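Local coordinates for protein tudor (Drosophila melanogaster, PDB 4Q5W) that probably acts with Piwi proteins in the germ-line piRNA pathway, recognising methylated arginines through Tudor domains, of which this chain holds the extended Tudor 9, at residues Thr44-Val49 with Asp75-Ile80; Cys53-Ala58 with Tyr64-Leu69. One frame throughout, in Å; residues are numbered along the deposited sequence.

Contact 1 (Thr44-Val49 with Asp75-Ile80); sequences TEKAAV and DQYKVI
Asp75 and Tyr77, leading into and starting strand 77-81 of the SH3-like Tudor core, receive the loop residues Lys46 and Ala47 that run toward strand 52-56. Asp75 offers OD1 to Lys46 NZ at 3.6 Å, a long salt bridge at the surface. The lysine chain bends at its third torsion (chi3 74°), bringing its ammonium to this end of the strand. A water accepts from Lys46 NZ at 2.7 Å and donates to Gln76 O; it also lies 4.2 Å above the plane of the Tyr77 ring, over its centre. Tyr77 points at the loop, and its phenol oxygen ends beside the backbone: Ala47 N donates to Tyr77 OH at 3.2 Å with an N-H...O angle of 156°. The lysine chain runs obliquely past the phenol oxygen, its CB, CG and CE all close to Tyr77 OH, with CE at 3.3 Å. Replacing this tyrosine with phenylalanine would probably leave Ala47 N without its acceptor and the loop less firmly tied to the strand. Alongside the ring, Ala47 CB packs on Tyr77 CE1, and Leu93 adds apolar cover to both residues. Ala47 O sits at the ring edge, in its plane, 3.7 Å from Tyr77 CE1.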
# COMPACT_ATOMS: atom_id res chain seq x y z
N THR A 44 -5.17 -24.66 -11.81
CA THR A 44 -4.76 -25.85 -12.57
C THR A 44 -4.15 -25.50 -13.93
O THR A 44 -3.84 -26.40 -14.73
CB THR A 44 -5.94 -26.81 -12.79
OG1 THR A 44 -6.99 -26.12 -13.47
CG2 THR A 44 -6.46 -27.34 -11.46
N GLU A 45 -3.96 -24.21 -14.19
CA GLU A 45 -3.32 -23.75 -15.41
C GLU A 45 -2.77 -22.35 -15.18
O GLU A 45 -3.02 -21.75 -14.14
CB GLU A 45 -4.30 -23.75 -16.58
CG GLU A 45 -5.52 -22.88 -16.37
CD GLU A 45 -6.49 -22.95 -17.54
OE1 GLU A 45 -6.07 -22.70 -18.69
OE2 GLU A 45 -7.68 -23.26 -17.31
N LYS A 46 -2.00 -21.83 -16.13
CA LYS A 46 -1.33 -20.55 -15.91
C LYS A 46 -2.29 -19.36 -15.97
O LYS A 46 -3.29 -19.39 -16.68
CB LYS A 46 -0.16 -20.36 -16.87
CG LYS A 46 0.95 -21.39 -16.67
CD LYS A 46 2.29 -20.93 -17.26
CE LYS A 46 2.92 -19.84 -16.41
NZ LYS A 46 4.27 -19.45 -16.92
N ALA A 47 -1.99 -18.32 -15.20
CA ALA A 47 -2.77 -17.09 -15.22
C ALA A 47 -2.15 -16.09 -16.20
O ALA A 47 -1.01 -16.25 -16.61
CB ALA A 47 -2.86 -16.49 -13.84
N ALA A 48 -2.91 -15.06 -16.57
CA ALA A 48 -2.41 -14.01 -17.45
C ALA A 48 -2.40 -12.69 -16.69
O ALA A 48 -3.02 -12.58 -15.64
CB ALA A 48 -3.28 -13.91 -18.71
N VAL A 49 -1.69 -11.70 -17.22
CA VAL A 49 -1.62 -10.37 -16.61
C VAL A 49 -3.03 -9.85 -16.37
O VAL A 49 -3.91 -10.05 -17.20
CB VAL A 49 -0.82 -9.41 -17.50
CG1 VAL A 49 -0.96 -7.98 -17.02
CG2 VAL A 49 0.65 -9.82 -17.53
N ASP A 75 7.73 -20.36 -14.06
CA ASP A 75 6.37 -20.43 -13.53
C ASP A 75 6.16 -19.59 -12.27
O ASP A 75 5.44 -19.99 -11.36
CB ASP A 75 5.97 -21.89 -13.29
CG ASP A 75 5.62 -22.61 -14.57
OD1 ASP A 75 6.19 -22.26 -15.63
OD2 ASP A 75 4.77 -23.53 -14.53
N GLN A 76 6.80 -18.43 -12.24
CA GLN A 76 6.58 -17.49 -11.15
C GLN A 76 5.73 -16.32 -11.64
O GLN A 76 5.61 -16.10 -12.84
CB GLN A 76 7.91 -16.99 -10.58
CG GLN A 76 8.70 -18.08 -9.87
CD GLN A 76 9.77 -17.51 -8.97
OE1 GLN A 76 10.59 -16.70 -9.40
NE2 GLN A 76 9.77 -17.92 -7.71
N TYR A 77 5.15 -15.58 -10.70
CA TYR A 77 4.34 -14.41 -11.03
C TYR A 77 4.68 -13.28 -10.09
O TYR A 77 4.86 -13.51 -8.89
CB TYR A 77 2.85 -14.72 -10.85
CG TYR A 77 2.33 -15.87 -11.67
CD1 TYR A 77 1.64 -15.64 -12.86
CD2 TYR A 77 2.49 -17.18 -11.25
CE1 TYR A 77 1.14 -16.68 -13.61
CE2 TYR A 77 2.00 -18.24 -12.01
CZ TYR A 77 1.32 -17.98 -13.18
OH TYR A 77 0.82 -19.01 -13.94
N LYS A 78 4.79 -12.07 -10.62
CA LYS A 78 4.78 -10.88 -9.78
C LYS A 78 3.34 -10.44 -9.65
O LYS A 78 2.64 -10.25 -10.65
CB LYS A 78 5.61 -9.74 -10.38
CG LYS A 78 5.60 -8.48 -9.48
CD LYS A 78 6.50 -7.38 -10.01
CE LYS A 78 6.58 -6.21 -9.01
NZ LYS A 78 7.35 -5.04 -9.54
N VAL A 79 2.88 -10.30 -8.41
CA VAL A 79 1.49 -9.95 -8.15
C VAL A 79 1.40 -8.72 -7.25
O VAL A 79 2.36 -8.40 -6.55
CB VAL A 79 0.74 -11.10 -7.46
CG1 VAL A 79 0.86 -12.38 -8.28
CG2 VAL A 79 1.28 -11.31 -6.05
N ILE A 80 0.26 -8.05 -7.29
CA ILE A 80 -0.07 -7.02 -6.31
C ILE A 80 -1.09 -7.59 -5.31
O ILE A 80 -2.04 -8.27 -5.71
CB ILE A 80 -0.60 -5.71 -6.96
CG1 ILE A 80 -1.02 -4.70 -5.89
CG2 ILE A 80 -1.76 -5.98 -7.90
CD1 ILE A 80 -1.41 -3.32 -6.45
O HOH W 1 5.14 -17.72 -15.05

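Contact 2 (Cys53-Ala58 with Tyr64-Leu69); sequences CVVQFA and YRSRIL
Strands 53-56 and 64-69 pair antiparallel but strongly skewed, their short axes running at 114° and approaching to 4.4 Å, within the beta hairpin of the Tudor core. Two hydrogen-bonded pairs, Cys53 with Ser66 and Val55 with Tyr64, flank the non-hydrogen-bonded pair Val54 with Arg65, where Val54 CA lies 3.2 Å from Tyr64 O in a CA-H...O contact. Cys53 O takes Ser66 N at 2.8 Å from above its carbonyl plane, and also a weak bond from Ser66 OG. The serine's first torsion of 52° sets OG between its own N and carbonyl carbon, turned back to the neighbouring strand. On the same face Val55 CG1 lies 3.4 Å from Ser66 OG, while Cys53 SG reaches Ile68 CD1 at 3.8 Å. Val54 and Arg65 occupy the other face, against helix 25-37; the Arg65 guanidinium turns from this contact to a salt bridge with Asp83 and to the carbonyls of Ile103 and Lys104. Farther along the first segment, Phe57 holds its CG anti to the backbone N, and its ring edge meets the face of Tyr64 in an offset edge-to-face stack, centroids 5.7 Å apart and planes at 89°. Phe57 CB touches Tyr64 CE1 at 3.4 Å. Asp60 OD2 hydrogen-bonds with Tyr64 OH, probably restraining the ring, which Tyr84 also meets at a steep inclination. Phe57, Tyr64 and Tyr84, with Asn86 touching Phe57, are probably part of the pocket that in related extended Tudor domains holds dimethylarginine; aromatic faces there would suit a methylated guanidinium through cation-pi contact.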
# COMPACT_ATOMS: atom_id res chain seq x y z
N CYS A 53 -6.88 -13.39 -8.41
CA CYS A 53 -6.64 -14.68 -7.76
C CYS A 53 -6.30 -14.45 -6.28
O CYS A 53 -6.52 -13.36 -5.76
CB CYS A 53 -5.51 -15.42 -8.47
SG CYS A 53 -4.00 -14.46 -8.67
N VAL A 54 -5.79 -15.48 -5.62
CA VAL A 54 -5.36 -15.38 -4.23
C VAL A 54 -3.95 -15.95 -4.12
O VAL A 54 -3.64 -16.94 -4.78
CB VAL A 54 -6.30 -16.16 -3.28
CG1 VAL A 54 -5.74 -16.20 -1.86
CG2 VAL A 54 -7.68 -15.53 -3.27
N VAL A 55 -3.09 -15.34 -3.31
CA VAL A 55 -1.77 -15.91 -3.08
C VAL A 55 -1.45 -15.99 -1.60
O VAL A 55 -2.07 -15.30 -0.79
CB VAL A 55 -0.66 -15.09 -3.78
CG1 VAL A 55 -0.93 -14.98 -5.27
CG2 VAL A 55 -0.54 -13.70 -3.15
N GLN A 56 -0.49 -16.84 -1.24
CA GLN A 56 0.08 -16.82 0.10
C GLN A 56 1.26 -15.86 0.11
O GLN A 56 2.12 -15.93 -0.76
CB GLN A 56 0.54 -18.22 0.53
CG GLN A 56 1.03 -18.30 1.99
CD GLN A 56 1.21 -19.73 2.46
OE1 GLN A 56 1.49 -20.63 1.67
NE2 GLN A 56 1.05 -19.95 3.76
N PHE A 57 1.28 -14.94 1.08
CA PHE A 57 2.37 -13.97 1.22
C PHE A 57 3.46 -14.62 2.06
O PHE A 57 3.21 -15.10 3.16
CB PHE A 57 1.83 -12.71 1.92
CG PHE A 57 2.78 -11.53 1.94
CD1 PHE A 57 3.79 -11.40 1.00
CD2 PHE A 57 2.63 -10.54 2.90
CE1 PHE A 57 4.65 -10.30 1.03
CE2 PHE A 57 3.47 -9.43 2.94
CZ PHE A 57 4.48 -9.31 2.01
N ALA A 58 4.69 -14.64 1.54
CA ALA A 58 5.78 -15.34 2.21
C ALA A 58 6.09 -14.72 3.58
O ALA A 58 6.45 -15.44 4.52
CB ALA A 58 7.03 -15.34 1.35
N TYR A 64 -4.00 -13.60 0.61
CA TYR A 64 -4.39 -12.27 0.16
C TYR A 64 -5.02 -12.29 -1.23
O TYR A 64 -4.60 -13.06 -2.11
CB TYR A 64 -3.15 -11.40 0.08
CG TYR A 64 -2.54 -11.08 1.42
CD1 TYR A 64 -1.67 -11.95 2.04
CD2 TYR A 64 -2.82 -9.88 2.05
CE1 TYR A 64 -1.10 -11.65 3.28
CE2 TYR A 64 -2.26 -9.56 3.28
CZ TYR A 64 -1.40 -10.45 3.88
OH TYR A 64 -0.84 -10.12 5.11
N ARG A 65 -6.00 -11.42 -1.45
CA ARG A 65 -6.49 -11.19 -2.79
C ARG A 65 -5.38 -10.57 -3.62
O ARG A 65 -4.69 -9.66 -3.16
CB ARG A 65 -7.70 -10.27 -2.79
CG ARG A 65 -8.91 -10.85 -2.07
CD ARG A 65 -10.17 -10.19 -2.57
NE ARG A 65 -10.22 -8.77 -2.20
CZ ARG A 65 -11.14 -7.93 -2.66
NH1 ARG A 65 -11.12 -6.65 -2.28
NH2 ARG A 65 -12.07 -8.37 -3.49
N SER A 66 -5.24 -11.04 -4.85
CA SER A 66 -4.12 -10.61 -5.69
C SER A 66 -4.51 -10.40 -7.14
O SER A 66 -5.51 -10.93 -7.61
CB SER A 66 -3.00 -11.65 -5.63
OG SER A 66 -3.51 -12.94 -5.93
N ARG A 67 -3.69 -9.62 -7.85
CA ARG A 67 -3.84 -9.44 -9.29
C ARG A 67 -2.47 -9.65 -9.93
O ARG A 67 -1.46 -9.17 -9.42
CB ARG A 67 -4.38 -8.05 -9.63
CG ARG A 67 -4.48 -7.79 -11.13
CD ARG A 67 -5.31 -6.54 -11.46
NE ARG A 67 -4.97 -5.41 -10.59
CZ ARG A 67 -3.97 -4.57 -10.81
NH1 ARG A 67 -3.74 -3.57 -9.97
NH2 ARG A 67 -3.19 -4.73 -11.88
N ILE A 68 -2.44 -10.38 -11.03
CA ILE A 68 -1.19 -10.67 -11.71
C ILE A 68 -0.65 -9.43 -12.41
O ILE A 68 -1.32 -8.83 -13.25
CB ILE A 68 -1.37 -11.79 -12.76
CG1 ILE A 68 -1.98 -13.04 -12.11
CG2 ILE A 68 -0.04 -12.12 -13.42
CD1 ILE A 68 -1.12 -13.67 -11.04
N LEU A 69 0.57 -9.04 -12.04
CA LEU A 69 1.25 -7.94 -12.70
C LEU A 69 2.12 -8.43 -13.86
O LEU A 69 2.11 -7.85 -14.95
CB LEU A 69 2.11 -7.17 -11.70
CG LEU A 69 1.33 -6.41 -10.63
CD1 LEU A 69 2.27 -5.78 -9.63
CD2 LEU A 69 0.44 -5.36 -11.29

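Overall arrangement
From the N terminus, the chain passes helix 25-37 and enters the loop 44-49, whose meeting with 75-80 in contact 1 closes a loop of 25 intervening residues. Contact 2 lies wholly within that span: strand 52-56 turns back through residues 57-62 and returns as strand 63-71, closing a much shorter hairpin. The two closures therefore nest and do not cross. Their centres are about 9 Å apart, and strands 63-71 and 77-81, neighbours in the four-stranded antiparallel sheet, join them: Leu69 N to Lys78 O at 2.8 Å is a probable hydrogen bond. Contact 2 builds the sheet's first hairpin, while contact 1 ties the loop preceding it to the third strand.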